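Local structure of L-lysine 6-monooxygenase (Pseudomonas syringae pv. tomato, 5CQF) at residues A[183-188]-A[197-202]; A[190-195]-A[221-226]; A[240-245]-A[292-297]. The protein probably catalyses the FAD- and NADPH-dependent hydroxylation of the side-chain amine of L-lysine, a step in siderophore biosynthesis. One frame throughout, in Å; residues are numbered along the deposited sequence.

Contact 1: residues A[183-188]-A[197-202]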
ATOM      1  N   GLY A 183      12.961  39.109  -6.193  1.00 56.44           N
ATOM      2  CA  GLY A 183      11.789  39.964  -6.247  1.00 56.73           C
ATOM      3  C   GLY A 183      10.488  39.178  -6.315  1.00 55.45           C
ATOM      4  O   GLY A 183      10.468  37.958  -6.131  1.00 55.50           O
ATOM      5  N   PRO A 184       9.381  39.876  -6.571  1.00 53.47           N
ATOM      6  CA  PRO A 184       8.070  39.231  -6.620  1.00 52.99           C
ATOM      7  C   PRO A 184       7.926  38.116  -7.664  1.00 49.59           C
ATOM      8  O   PRO A 184       7.086  37.250  -7.487  1.00 45.33           O
ATOM      9  CB  PRO A 184       7.113  40.390  -6.958  1.00 54.10           C
ATOM     10  CG  PRO A 184       7.819  41.620  -6.521  1.00 54.59           C
ATOM     11  CD  PRO A 184       9.289  41.342  -6.649  1.00 53.83           C
ATOM     12  N   THR A 185       8.702  38.172  -8.748  1.00 47.10           N
ATOM     13  CA  THR A 185       8.618  37.190  -9.818  1.00 46.01           C
ATOM     14  C   THR A 185       9.835  36.255  -9.916  1.00 44.99           C
ATOM     15  O   THR A 185       9.877  35.396 -10.787  1.00 46.06           O
ATOM     16  CB  THR A 185       8.400  37.844 -11.206  1.00 46.70           C
ATOM     17  OG1 THR A 185       9.466  38.743 -11.492  1.00 47.28           O
ATOM     18  CG2 THR A 185       7.069  38.577 -11.281  1.00 48.64           C
ATOM     19  N   LEU A 186      10.818  36.410  -9.046  1.00 44.26           N
ATOM     20  CA  LEU A 186      11.896  35.444  -8.965  1.00 44.51           C
ATOM     21  C   LEU A 186      12.259  35.315  -7.505  1.00 44.11           C
ATOM     22  O   LEU A 186      12.700  36.294  -6.885  1.00 43.31           O
ATOM     23  CB  LEU A 186      13.081  35.903  -9.815  1.00 47.30           C
ATOM     24  CG  LEU A 186      14.243  34.907  -9.890  1.00 48.74           C
ATOM     25  CD1 LEU A 186      15.028  35.036 -11.193  1.00 49.54           C
ATOM     26  CD2 LEU A 186      15.165  35.065  -8.692  1.00 51.63           C
ATOM     27  N   PHE A 187      12.046  34.137  -6.925  1.00 42.70           N
ATOM     28  CA  PHE A 187      12.244  33.992  -5.473  1.00 43.59           C
ATOM     29  C   PHE A 187      12.679  32.622  -5.052  1.00 42.51           C
ATOM     30  O   PHE A 187      12.571  31.667  -5.820  1.00 39.35           O
ATOM     31  CB  PHE A 187      10.970  34.372  -4.708  1.00 44.11           C
ATOM     32  CG  PHE A 187       9.714  33.791  -5.292  1.00 42.95           C
ATOM     33  CD1 PHE A 187       9.234  32.581  -4.851  1.00 42.72           C
ATOM     34  CD2 PHE A 187       9.013  34.473  -6.252  1.00 43.22           C
ATOM     35  CE1 PHE A 187       8.071  32.056  -5.365  1.00 43.45           C
ATOM     36  CE2 PHE A 187       7.840  33.960  -6.781  1.00 43.93           C
ATOM     37  CZ  PHE A 187       7.379  32.741  -6.351  1.00 45.23           C
ATOM     38  N   HIS A 188      13.147  32.538  -3.808  1.00 42.13           N
ATOM     39  CA  HIS A 188      13.588  31.268  -3.228  1.00 43.07           C
ATOM     40  C   HIS A 188      12.389  30.537  -2.674  1.00 42.70           C
ATOM     41  O   HIS A 188      11.385  31.172  -2.310  1.00 44.47           O
ATOM     42  CB  HIS A 188      14.567  31.550  -2.087  1.00 44.38           C
ATOM     43  CG  HIS A 188      15.300  30.348  -1.589  1.00 41.89           C
ATOM     44  ND1 HIS A 188      14.965  29.710  -0.420  1.00 42.26           N
ATOM     45  CD2 HIS A 188      16.367  29.684  -2.085  1.00 41.91           C
ATOM     46  CE1 HIS A 188      15.785  28.697  -0.216  1.00 41.38           C
ATOM     47  NE2 HIS A 188      16.647  28.658  -1.214  1.00 42.21           N
ATOM     48  N   GLN A 197       1.201  34.574  -2.702  1.00 55.49           N
ATOM     49  CA  GLN A 197       0.040  35.270  -2.190  1.00 60.33           C
ATOM     50  C   GLN A 197      -0.024  36.688  -2.768  1.00 57.18           C
ATOM     51  O   GLN A 197      -1.093  37.175  -3.111  1.00 56.87           O
ATOM     52  CB  GLN A 197       0.084  35.282  -0.662  1.00 67.21           C
ATOM     53  CG  GLN A 197      -1.271  35.109  -0.024  1.00 72.66           C
ATOM     54  CD  GLN A 197      -1.161  34.952   1.469  1.00 77.83           C
ATOM     55  OE1 GLN A 197      -0.987  33.846   1.983  1.00 80.66           O
ATOM     56  NE2 GLN A 197      -1.260  36.063   2.179  1.00 80.81           N
ATOM     57  N   ALA A 198       1.139  37.311  -2.919  1.00 54.15           N
ATOM     58  CA  ALA A 198       1.258  38.630  -3.512  1.00 54.01           C
ATOM     59  C   ALA A 198       0.618  38.771  -4.901  1.00 53.71           C
ATOM     60  O   ALA A 198       0.258  39.873  -5.297  1.00 53.05           O
ATOM     61  CB  ALA A 198       2.724  39.036  -3.576  1.00 53.42           C
ATOM     62  N   PHE A 199       0.497  37.675  -5.642  1.00 52.63           N
ATOM     63  CA  PHE A 199      -0.165  37.698  -6.953  1.00 52.52           C
ATOM     64  C   PHE A 199      -1.667  37.817  -6.860  1.00 52.71           C
ATOM     65  O   PHE A 199      -2.324  38.042  -7.865  1.00 56.84           O
ATOM     66  CB  PHE A 199       0.172  36.426  -7.747  1.00 51.80           C
ATOM     67  CG  PHE A 199       1.600  36.353  -8.144  1.00 51.62           C
ATOM     68  CD1 PHE A 199       2.124  37.286  -9.027  1.00 52.87           C
ATOM     69  CD2 PHE A 199       2.437  35.388  -7.614  1.00 51.70           C
ATOM     70  CE1 PHE A 199       3.469  37.244  -9.392  1.00 54.88           C
ATOM     71  CE2 PHE A 199       3.782  35.343  -7.967  1.00 52.40           C
ATOM     72  CZ  PHE A 199       4.299  36.266  -8.859  1.00 53.85           C
ATOM     73  N   GLY A 200      -2.217  37.626  -5.671  1.00 52.50           N
ATOM     74  CA  GLY A 200      -3.649  37.680  -5.495  1.00 52.68           C
ATOM     75  C   GLY A 200      -4.343  36.618  -6.318  1.00 53.84           C
ATOM     76  O   GLY A 200      -4.038  35.440  -6.232  1.00 50.77           O
ATOM     77  N   LYS A 201      -5.259  37.068  -7.155  1.00 57.08           N
ATOM     78  CA  LYS A 201      -6.226  36.193  -7.757  1.00 57.97           C
ATOM     79  C   LYS A 201      -5.755  35.688  -9.097  1.00 54.42           C
ATOM     80  O   LYS A 201      -6.486  34.971  -9.759  1.00 56.05           O
ATOM     81  CB  LYS A 201      -7.551  36.952  -7.941  1.00 63.21           C
ATOM     82  CG  LYS A 201      -8.192  37.459  -6.652  1.00 68.72           C
ATOM     83  CD  LYS A 201      -9.350  38.424  -6.940  1.00 76.19           C
ATOM     84  CE  LYS A 201      -9.969  38.983  -5.661  1.00 81.17           C
ATOM     85  NZ  LYS A 201     -11.042  39.989  -5.917  1.00 83.71           N
ATOM     86  N   GLN A 202      -4.569  36.078  -9.533  1.00 52.45           N
ATOM     87  CA  GLN A 202      -4.093  35.641 -10.849  1.00 52.58           C
ATOM     88  C   GLN A 202      -2.608  35.382 -10.831  1.00 51.49           C
ATOM     89  O   GLN A 202      -1.792  36.309 -10.683  1.00 48.72           O
ATOM     90  CB  GLN A 202      -4.407  36.678 -11.938  1.00 54.56           C
ATOM     91  CG  GLN A 202      -3.898  36.310 -13.334  1.00 52.80           C
ATOM     92  CD  GLN A 202      -4.709  35.198 -13.965  1.00 53.53           C
ATOM     93  OE1 GLN A 202      -5.924  35.312 -14.122  1.00 57.85           O
ATOM     94  NE2 GLN A 202      -4.050  34.107 -14.313  1.00 52.69           N
TER
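F199 meets P184, T185 and F187 in a small, partly buried, mostly apolar contact at the margin of the parallel sheet that strand 186-188 borders, where the turn and edge strand of 183-188 face the end of the helix 192-198 that follows them. One aromatic ring does most of the work. Its CG stands beside the backbone N and anti to the carbonyl carbon (chi1 -67°), which carries the far end of the ring across to the turn even though the CB itself is not aimed there. The tip atom CZ of F199 comes 3.3 Å from the carbonyl oxygen P184 O, with F199 CE2 at 3.8 Å from the same oxygen; the approach is oblique to the ring. Two looser contacts lie near the plane of the F199 ring at its edge: the methyl T185 CG2 is 4.3 Å from F199 CE1, and the ring atom F187 CE2 is 4.4 Å from F199 CE2. T185 thus turns its methyl to the phenyl group, while its hydroxyl OG1 bonds with Y326 OH. W207 touches both phenylalanines and extends the apolar cluster to strand 206-210.

Both backbones bend sharply here. A type I turn runs from G183 to L186, closed weakly by L186 N to G183 O; the same two residues are joined more firmly by G183 N to L186 O at 2.9 Å. On the other side G200, with positive phi, leaves the helix while its N still bonds Q197 O at 2.8 Å. Strand 186-188, paired through F187 with V346 and L348, then helix 192-198 and parallel strand 206-210, with 345-348 lying between the two strands, form a beta-alpha-beta crossover, the building unit of the Rossmann-like fold.

Contact 2: residues A[190-195]-A[221-226]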
ATOM      1  N   SER A 190      11.932  29.318   0.158  1.00 47.18           N
ATOM      2  CA  SER A 190      11.653  29.681   1.551  1.00 50.02           C
ATOM      3  C   SER A 190      10.601  30.800   1.690  1.00 53.91           C
ATOM      4  O   SER A 190      10.090  31.049   2.778  1.00 58.62           O
ATOM      5  CB  SER A 190      12.947  30.122   2.253  1.00 51.19           C
ATOM      6  OG  SER A 190      13.474  31.306   1.672  1.00 52.23           O
ATOM      7  N   ARG A 191      10.309  31.503   0.603  1.00 54.96           N
ATOM      8  CA  ARG A 191       9.302  32.541   0.609  1.00 57.29           C
ATOM      9  C   ARG A 191       8.212  32.215  -0.416  1.00 53.18           C
ATOM     10  O   ARG A 191       7.467  33.096  -0.833  1.00 50.21           O
ATOM     11  CB  ARG A 191       9.977  33.880   0.290  1.00 62.19           C
ATOM     12  CG  ARG A 191      11.052  34.279   1.299  1.00 68.87           C
ATOM     13  CD  ARG A 191      10.488  35.168   2.403  1.00 76.80           C
ATOM     14  NE  ARG A 191      10.098  36.484   1.877  1.00 82.27           N
ATOM     15  CZ  ARG A 191      10.930  37.503   1.661  1.00 88.54           C
ATOM     16  NH1 ARG A 191      12.235  37.397   1.941  1.00 89.93           N
ATOM     17  NH2 ARG A 191      10.451  38.645   1.167  1.00 90.82           N
ATOM     18  N   PHE A 192       8.104  30.937  -0.787  1.00 49.40           N
ATOM     19  CA  PHE A 192       7.185  30.499  -1.842  1.00 48.44           C
ATOM     20  C   PHE A 192       5.746  30.908  -1.592  1.00 49.45           C
ATOM     21  O   PHE A 192       5.088  31.399  -2.492  1.00 50.58           O
ATOM     22  CB  PHE A 192       7.277  28.971  -2.078  1.00 44.99           C
ATOM     23  CG  PHE A 192       6.423  28.483  -3.214  1.00 42.91           C
ATOM     24  CD1 PHE A 192       6.850  28.596  -4.529  1.00 42.34           C
ATOM     25  CD2 PHE A 192       5.182  27.918  -2.976  1.00 44.83           C
ATOM     26  CE1 PHE A 192       6.047  28.177  -5.577  1.00 40.98           C
ATOM     27  CE2 PHE A 192       4.379  27.489  -4.024  1.00 42.59           C
ATOM     28  CZ  PHE A 192       4.808  27.629  -5.325  1.00 41.84           C
ATOM     29  N   LEU A 193       5.268  30.702  -0.374  1.00 54.33           N
ATOM     30  CA  LEU A 193       3.877  30.964  -0.047  1.00 58.60           C
ATOM     31  C   LEU A 193       3.602  32.449  -0.034  1.00 58.54           C
ATOM     32  O   LEU A 193       2.654  32.912  -0.654  1.00 60.49           O
ATOM     33  CB  LEU A 193       3.505  30.355   1.305  1.00 66.60           C
ATOM     34  CG  LEU A 193       2.743  29.021   1.315  1.00 72.24           C
ATOM     35  CD1 LEU A 193       1.304  29.219   0.820  1.00 73.69           C
ATOM     36  CD2 LEU A 193       3.470  27.950   0.510  1.00 74.24           C
ATOM     37  N   THR A 194       4.442  33.190   0.673  1.00 58.19           N
ATOM     38  CA  THR A 194       4.316  34.640   0.754  1.00 59.68           C
ATOM     39  C   THR A 194       4.300  35.249  -0.644  1.00 56.56           C
ATOM     40  O   THR A 194       3.455  36.059  -0.967  1.00 55.88           O
ATOM     41  CB  THR A 194       5.488  35.238   1.571  1.00 63.00           C
ATOM     42  OG1 THR A 194       5.716  34.446   2.752  1.00 67.35           O
ATOM     43  CG2 THR A 194       5.198  36.662   1.971  1.00 62.59           C
ATOM     44  N   ARG A 195       5.235  34.826  -1.482  1.00 54.08           N
ATOM     45  CA  ARG A 195       5.363  35.369  -2.832  1.00 51.15           C
ATOM     46  C   ARG A 195       4.159  35.038  -3.700  1.00 49.84           C
ATOM     47  O   ARG A 195       3.669  35.899  -4.429  1.00 47.40           O
ATOM     48  CB  ARG A 195       6.634  34.849  -3.514  1.00 50.14           C
ATOM     49  CG  ARG A 195       7.928  35.315  -2.864  1.00 50.81           C
ATOM     50  CD  ARG A 195       8.285  36.713  -3.335  1.00 52.34           C
ATOM     51  NE  ARG A 195       9.533  37.180  -2.751  1.00 54.12           N
ATOM     52  CZ  ARG A 195       9.893  38.456  -2.669  1.00 56.54           C
ATOM     53  NH1 ARG A 195       9.093  39.414  -3.114  1.00 57.58           N
ATOM     54  NH2 ARG A 195      11.052  38.781  -2.125  1.00 58.06           N
ATOM     55  N   LEU A 221       4.220  21.105  -7.695  1.00 35.39           N
ATOM     56  CA  LEU A 221       2.879  20.583  -7.457  1.00 37.28           C
ATOM     57  C   LEU A 221       1.893  21.689  -7.164  1.00 39.03           C
ATOM     58  O   LEU A 221       0.765  21.677  -7.672  1.00 39.68           O
ATOM     59  CB  LEU A 221       2.886  19.581  -6.313  1.00 39.49           C
ATOM     60  CG  LEU A 221       1.567  18.876  -5.950  1.00 41.02           C
ATOM     61  CD1 LEU A 221       1.028  18.060  -7.107  1.00 40.57           C
ATOM     62  CD2 LEU A 221       1.821  17.948  -4.771  1.00 42.12           C
ATOM     63  N   GLU A 222       2.311  22.654  -6.361  1.00 39.51           N
ATOM     64  CA  GLU A 222       1.402  23.683  -5.935  1.00 42.65           C
ATOM     65  C   GLU A 222       1.062  24.570  -7.134  1.00 43.84           C
ATOM     66  O   GLU A 222      -0.107  24.977  -7.323  1.00 40.80           O
ATOM     67  CB  GLU A 222       1.981  24.476  -4.776  1.00 47.24           C
ATOM     68  CG  GLU A 222       1.179  25.723  -4.387  1.00 55.68           C
ATOM     69  CD  GLU A 222      -0.148  25.443  -3.682  1.00 60.76           C
ATOM     70  OE1 GLU A 222      -0.286  24.379  -3.037  1.00 62.44           O
ATOM     71  OE2 GLU A 222      -1.045  26.322  -3.750  1.00 65.63           O
ATOM     72  N   LEU A 223       2.055  24.841  -7.976  1.00 43.43           N
ATOM     73  CA  LEU A 223       1.795  25.663  -9.149  1.00 41.82           C
ATOM     74  C   LEU A 223       0.829  24.979 -10.119  1.00 43.71           C
ATOM     75  O   LEU A 223      -0.169  25.588 -10.509  1.00 43.32           O
ATOM     76  CB  LEU A 223       3.070  26.021  -9.869  1.00 40.37           C
ATOM     77  CG  LEU A 223       4.034  26.907  -9.101  1.00 42.06           C
ATOM     78  CD1 LEU A 223       5.298  27.027  -9.929  1.00 41.24           C
ATOM     79  CD2 LEU A 223       3.442  28.294  -8.803  1.00 42.37           C
ATOM     80  N   VAL A 224       1.114  23.740 -10.534  1.00 43.02           N
ATOM     81  CA  VAL A 224       0.203  23.070 -11.459  1.00 43.38           C
ATOM     82  C   VAL A 224      -1.136  22.761 -10.778  1.00 45.89           C
ATOM     83  O   VAL A 224      -2.112  22.520 -11.458  1.00 49.31           O
ATOM     84  CB  VAL A 224       0.766  21.766 -12.070  1.00 43.94           C
ATOM     85  CG1 VAL A 224       2.014  22.031 -12.888  1.00 42.23           C
ATOM     86  CG2 VAL A 224       1.034  20.719 -10.997  1.00 44.90           C
ATOM     87  N   SER A 225      -1.194  22.775  -9.453  1.00 45.53           N
ATOM     88  CA  SER A 225      -2.472  22.607  -8.755  1.00 48.48           C
ATOM     89  C   SER A 225      -3.339  23.850  -8.766  1.00 48.61           C
ATOM     90  O   SER A 225      -4.534  23.747  -8.706  1.00 49.21           O
ATOM     91  CB  SER A 225      -2.272  22.205  -7.290  1.00 46.69           C
ATOM     92  OG  SER A 225      -1.778  20.902  -7.217  1.00 50.96           O
ATOM     93  N   ARG A 226      -2.747  25.021  -8.785  1.00 51.69           N
ATOM     94  CA  ARG A 226      -3.519  26.218  -8.516  1.00 53.64           C
ATOM     95  C   ARG A 226      -4.260  26.717  -9.730  1.00 53.57           C
ATOM     96  O   ARG A 226      -5.177  27.487  -9.587  1.00 51.86           O
ATOM     97  CB  ARG A 226      -2.612  27.329  -8.018  1.00 55.92           C
ATOM     98  CG  ARG A 226      -2.149  27.133  -6.598  1.00 59.23           C
ATOM     99  CD  ARG A 226      -2.972  27.925  -5.603  1.00 64.85           C
ATOM    100  NE  ARG A 226      -2.071  28.537  -4.627  1.00 67.74           N
ATOM    101  CZ  ARG A 226      -1.882  29.844  -4.471  1.00 68.37           C
ATOM    102  NH1 ARG A 226      -1.030  30.258  -3.545  1.00 71.69           N
ATOM    103  NH2 ARG A 226      -2.543  30.743  -5.208  1.00 66.96           N
TER
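F192 reaches from helix 192-198 to E222 and L223 of helix 214-226, joining two successive crossover helices of a Rossmann-like domain; helix 214-226 follows what looks like a GxGxxA turn of Rossmann type. The phenyl group is sent across by a CG anti to the backbone N (chi1 -176°). It meets its partners with its rim, and the contacts lie close to the ring plane: F192 CE2 is 3.7 Å from the methylene E222 CG, whereas F192 CZ is 3.8 Å from the methyl L223 CD2. E222 and L223, neighbours in the helix, thus meet adjacent corners of the rim, one contributing its aliphatic stem and the other a branched tip.

E222 starts out extended, its chi1 of 171° bringing CG to F192 CE2, and then bends at chi2 (72°), which turns the carboxylate off the ring and toward R226. There E222 OE2 receives R226 NE at 2.6 Å in a salt bridge. The oxygen lies in the guanidinium plane and is met nearly along its C-O axis, which should keep the E222 stem in place beside the phenyl group. A further pairing, on the same helix, grips a backbone carbonyl twice: L221 O accepts S225 N at 2.9 Å and, from the opposite face of its plane, the hydroxyl S225 OG at 2.7 Å.

Contact 3: residues A[240-245]-A[292-297]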
ATOM      1  N   GLY A 240      16.118  14.059 -13.379  1.00 38.31           N
ATOM      2  CA  GLY A 240      14.958  14.727 -12.796  1.00 38.32           C
ATOM      3  C   GLY A 240      14.382  14.059 -11.566  1.00 38.02           C
ATOM      4  O   GLY A 240      14.999  13.218 -10.924  1.00 38.11           O
ATOM      5  N   PHE A 241      13.144  14.414 -11.286  1.00 37.68           N
ATOM      6  CA  PHE A 241      12.430  13.907 -10.142  1.00 37.67           C
ATOM      7  C   PHE A 241      12.239  12.390 -10.181  1.00 38.63           C
ATOM      8  O   PHE A 241      12.216  11.763  -9.130  1.00 38.39           O
ATOM      9  CB  PHE A 241      11.051  14.575 -10.059  1.00 37.06           C
ATOM     10  CG  PHE A 241      11.081  16.028  -9.682  1.00 34.59           C
ATOM     11  CD1 PHE A 241      11.704  16.446  -8.545  1.00 34.12           C
ATOM     12  CD2 PHE A 241      10.408  16.958 -10.442  1.00 35.42           C
ATOM     13  CE1 PHE A 241      11.684  17.768  -8.165  1.00 34.34           C
ATOM     14  CE2 PHE A 241      10.370  18.286 -10.065  1.00 35.99           C
ATOM     15  CZ  PHE A 241      11.016  18.694  -8.919  1.00 34.11           C
ATOM     16  N   LYS A 242      12.127  11.791 -11.367  1.00 41.17           N
ATOM     17  CA  LYS A 242      11.833  10.335 -11.463  1.00 43.08           C
ATOM     18  C   LYS A 242      12.974   9.443 -10.986  1.00 43.13           C
ATOM     19  O   LYS A 242      12.785   8.240 -10.723  1.00 39.44           O
ATOM     20  CB  LYS A 242      11.454   9.936 -12.892  1.00 45.95           C
ATOM     21  CG  LYS A 242      10.058  10.384 -13.283  1.00 48.57           C
ATOM     22  CD  LYS A 242       9.905  10.479 -14.799  1.00 53.14           C
ATOM     23  CE  LYS A 242       8.442  10.660 -15.197  1.00 55.27           C
ATOM     24  NZ  LYS A 242       8.253  11.752 -16.199  1.00 58.90           N
ATOM     25  N   LEU A 243      14.163  10.029 -10.904  1.00 43.34           N
ATOM     26  CA  LEU A 243      15.316   9.309 -10.407  1.00 44.05           C
ATOM     27  C   LEU A 243      15.828   9.821  -9.041  1.00 43.20           C
ATOM     28  O   LEU A 243      16.866   9.357  -8.591  1.00 45.17           O
ATOM     29  CB  LEU A 243      16.425   9.273 -11.482  1.00 43.78           C
ATOM     30  CG  LEU A 243      16.152   8.297 -12.645  1.00 44.97           C
ATOM     31  CD1 LEU A 243      17.079   8.548 -13.837  1.00 45.38           C
ATOM     32  CD2 LEU A 243      16.266   6.842 -12.204  1.00 43.84           C
ATOM     33  N   THR A 244      15.095  10.704  -8.354  1.00 49.09           N
ATOM     34  CA  THR A 244      15.467  11.039  -6.971  1.00 50.00           C
ATOM     35  C   THR A 244      15.283   9.865  -6.008  1.00 49.52           C
ATOM     36  O   THR A 244      14.510   8.926  -6.258  1.00 46.42           O
ATOM     37  CB  THR A 244      14.662  12.206  -6.350  1.00 53.24           C
ATOM     38  OG1 THR A 244      13.304  11.790  -6.083  1.00 52.09           O
ATOM     39  CG2 THR A 244      14.753  13.485  -7.231  1.00 54.22           C
ATOM     40  N   GLN A 245      15.990   9.942  -4.881  1.00 48.85           N
ATOM     41  CA  GLN A 245      15.826   8.953  -3.849  1.00 47.77           C
ATOM     42  C   GLN A 245      14.427   9.130  -3.238  1.00 44.95           C
ATOM     43  O   GLN A 245      13.905  10.246  -3.149  1.00 43.21           O
ATOM     44  CB  GLN A 245      16.980   9.017  -2.828  1.00 51.31           C
ATOM     45  CG  GLN A 245      18.343   8.508  -3.386  1.00 55.01           C
ATOM     46  CD  GLN A 245      18.688   6.996  -3.182  1.00 59.61           C
ATOM     47  OE1 GLN A 245      19.638   6.488  -3.793  1.00 77.90           O
ATOM     48  NE2 GLN A 245      17.961   6.296  -2.312  1.00 64.39           N
ATOM     49  N   LYS A 292       2.059  12.300  -5.828  1.00 40.51           N
ATOM     50  CA  LYS A 292       1.016  13.319  -6.071  1.00 40.49           C
ATOM     51  C   LYS A 292       1.317  14.064  -7.365  1.00 38.31           C
ATOM     52  O   LYS A 292       0.417  14.310  -8.200  1.00 37.07           O
ATOM     53  CB  LYS A 292       0.893  14.299  -4.891  1.00 43.10           C
ATOM     54  CG  LYS A 292      -0.158  13.890  -3.870  1.00 49.20           C
ATOM     55  CD  LYS A 292       0.219  14.255  -2.439  1.00 52.18           C
ATOM     56  CE  LYS A 292      -0.005  15.719  -2.123  1.00 56.95           C
ATOM     57  NZ  LYS A 292       0.923  16.219  -1.052  1.00 56.76           N
ATOM     58  N   LEU A 293       2.588  14.416  -7.529  1.00 35.88           N
ATOM     59  CA  LEU A 293       3.002  15.188  -8.695  1.00 35.71           C
ATOM     60  C   LEU A 293       2.879  14.347  -9.937  1.00 34.72           C
ATOM     61  O   LEU A 293       2.263  14.768 -10.890  1.00 35.49           O
ATOM     62  CB  LEU A 293       4.416  15.746  -8.533  1.00 35.59           C
ATOM     63  CG  LEU A 293       4.958  16.483  -9.759  1.00 37.00           C
ATOM     64  CD1 LEU A 293       4.081  17.657 -10.158  1.00 37.84           C
ATOM     65  CD2 LEU A 293       6.344  16.959  -9.437  1.00 37.69           C
ATOM     66  N   PHE A 294       3.393  13.131  -9.917  1.00 35.08           N
ATOM     67  CA  PHE A 294       3.295  12.255 -11.107  1.00 36.41           C
ATOM     68  C   PHE A 294       1.827  11.921 -11.492  1.00 34.61           C
ATOM     69  O   PHE A 294       1.439  11.962 -12.670  1.00 34.58           O
ATOM     70  CB  PHE A 294       4.125  10.985 -10.854  1.00 38.54           C
ATOM     71  CG  PHE A 294       4.169  10.050 -12.013  1.00 40.84           C
ATOM     72  CD1 PHE A 294       5.134  10.198 -13.026  1.00 44.21           C
ATOM     73  CD2 PHE A 294       3.249   9.015 -12.116  1.00 40.85           C
ATOM     74  CE1 PHE A 294       5.154   9.323 -14.118  1.00 45.25           C
ATOM     75  CE2 PHE A 294       3.258   8.151 -13.215  1.00 42.67           C
ATOM     76  CZ  PHE A 294       4.213   8.302 -14.209  1.00 44.60           C
ATOM     77  N   SER A 295       0.997  11.624 -10.509  1.00 33.29           N
ATOM     78  CA  SER A 295      -0.426  11.327 -10.781  1.00 34.71           C
ATOM     79  C   SER A 295      -1.187  12.498 -11.416  1.00 35.72           C
ATOM     80  O   SER A 295      -1.950  12.310 -12.347  1.00 36.99           O
ATOM     81  CB  SER A 295      -1.133  10.901  -9.492  1.00 35.12           C
ATOM     82  OG  SER A 295      -2.514  10.683  -9.697  1.00 36.88           O
ATOM     83  N   LEU A 296      -0.954  13.705 -10.915  1.00 36.69           N
ATOM     84  CA  LEU A 296      -1.633  14.878 -11.410  1.00 37.60           C
ATOM     85  C   LEU A 296      -1.223  15.212 -12.829  1.00 36.28           C
ATOM     86  O   LEU A 296      -2.057  15.561 -13.656  1.00 36.28           O
ATOM     87  CB  LEU A 296      -1.333  16.071 -10.487  1.00 41.77           C
ATOM     88  CG  LEU A 296      -1.949  17.441 -10.855  1.00 46.29           C
ATOM     89  CD1 LEU A 296      -3.421  17.281 -11.219  1.00 48.83           C
ATOM     90  CD2 LEU A 296      -1.792  18.420  -9.695  1.00 47.99           C
ATOM     91  N   ILE A 297       0.074  15.144 -13.104  1.00 35.53           N
ATOM     92  CA  ILE A 297       0.577  15.371 -14.444  1.00 34.98           C
ATOM     93  C   ILE A 297      -0.061  14.339 -15.350  1.00 35.00           C
ATOM     94  O   ILE A 297      -0.575  14.675 -16.388  1.00 38.87           O
ATOM     95  CB  ILE A 297       2.116  15.230 -14.512  1.00 36.33           C
ATOM     96  CG1 ILE A 297       2.817  16.277 -13.632  1.00 37.37           C
ATOM     97  CG2 ILE A 297       2.638  15.331 -15.944  1.00 36.43           C
ATOM     98  CD1 ILE A 297       2.505  17.712 -13.970  1.00 39.88           C
TER
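F241 O is gripped twice by T244, through the backbone N at 3.2 Å and through the hydroxyl OG1, also at 3.2 Å, while the side chain of F241 turns to L293. This pair of hydrogen bonds braces a short 3-10 segment, 241-243, in the loop after strand 231-235 of the Rossmann-like domain. T244 OG1 lies tilted 16° from the carbonyl plane, and a longer bond from L243 N to G240 O completes the compact turn.

Thus fixed, the loop presents two adjacent side chains to helix 287-302. The first is F241, whose ring atom CD2 is 4.2 Å from the methyl L293 CD2; the two side chains run at about a right angle to each other. L293 gets there because its CG is anti to the backbone N (chi1 176°), and it also packs on V220 of helix 214-226. F241 has further neighbours in I285, R290 and H236, the last of these with rings edge-to-face, and it touches residues of the GxGxxA pattern, so it sits near what is probably a dinucleotide-binding turn.

K242 forms the second bridge, on the more exposed side. Its chain stays extended as far as CE and brings that methylene to the edge of the F294 ring, near the ring plane. The adjoining ammonium probably makes CE slightly polar.

Subunit contacts converge on the same region. R252 of the second subunit bonds T244 O and, weakly, K242 O, whereas S295 OG bonds R107 of the third subunit and F294 packs on its L105. At the crossing of K242 and F294, the lysine CE lies 3.7 Å from F294 CE1 and 4.0 Å from F294 CD1.

How the contacts relate
Read from the N terminus, the chain opens contact 1 at 183-188, opens contact 2 at 190-195, and returns to contact 1 at 197-202 before contact 2 closes at 221-226. The two therefore cross, sharing helix 192-198, and touch directly: F187 CG lies 3.4 Å from R195 CG. Contact 3 follows in series, closing a longer, largely helical excursion between 240-245 and 292-297. Its centre is about 17 Å from that of contact 2, yet S225 and L221 pack on L296, K292 and L293. Edge strand, two crossover helices, helix 287-302 and the loop 240-245 are thus joined, although contacts 1 and 3 do not touch.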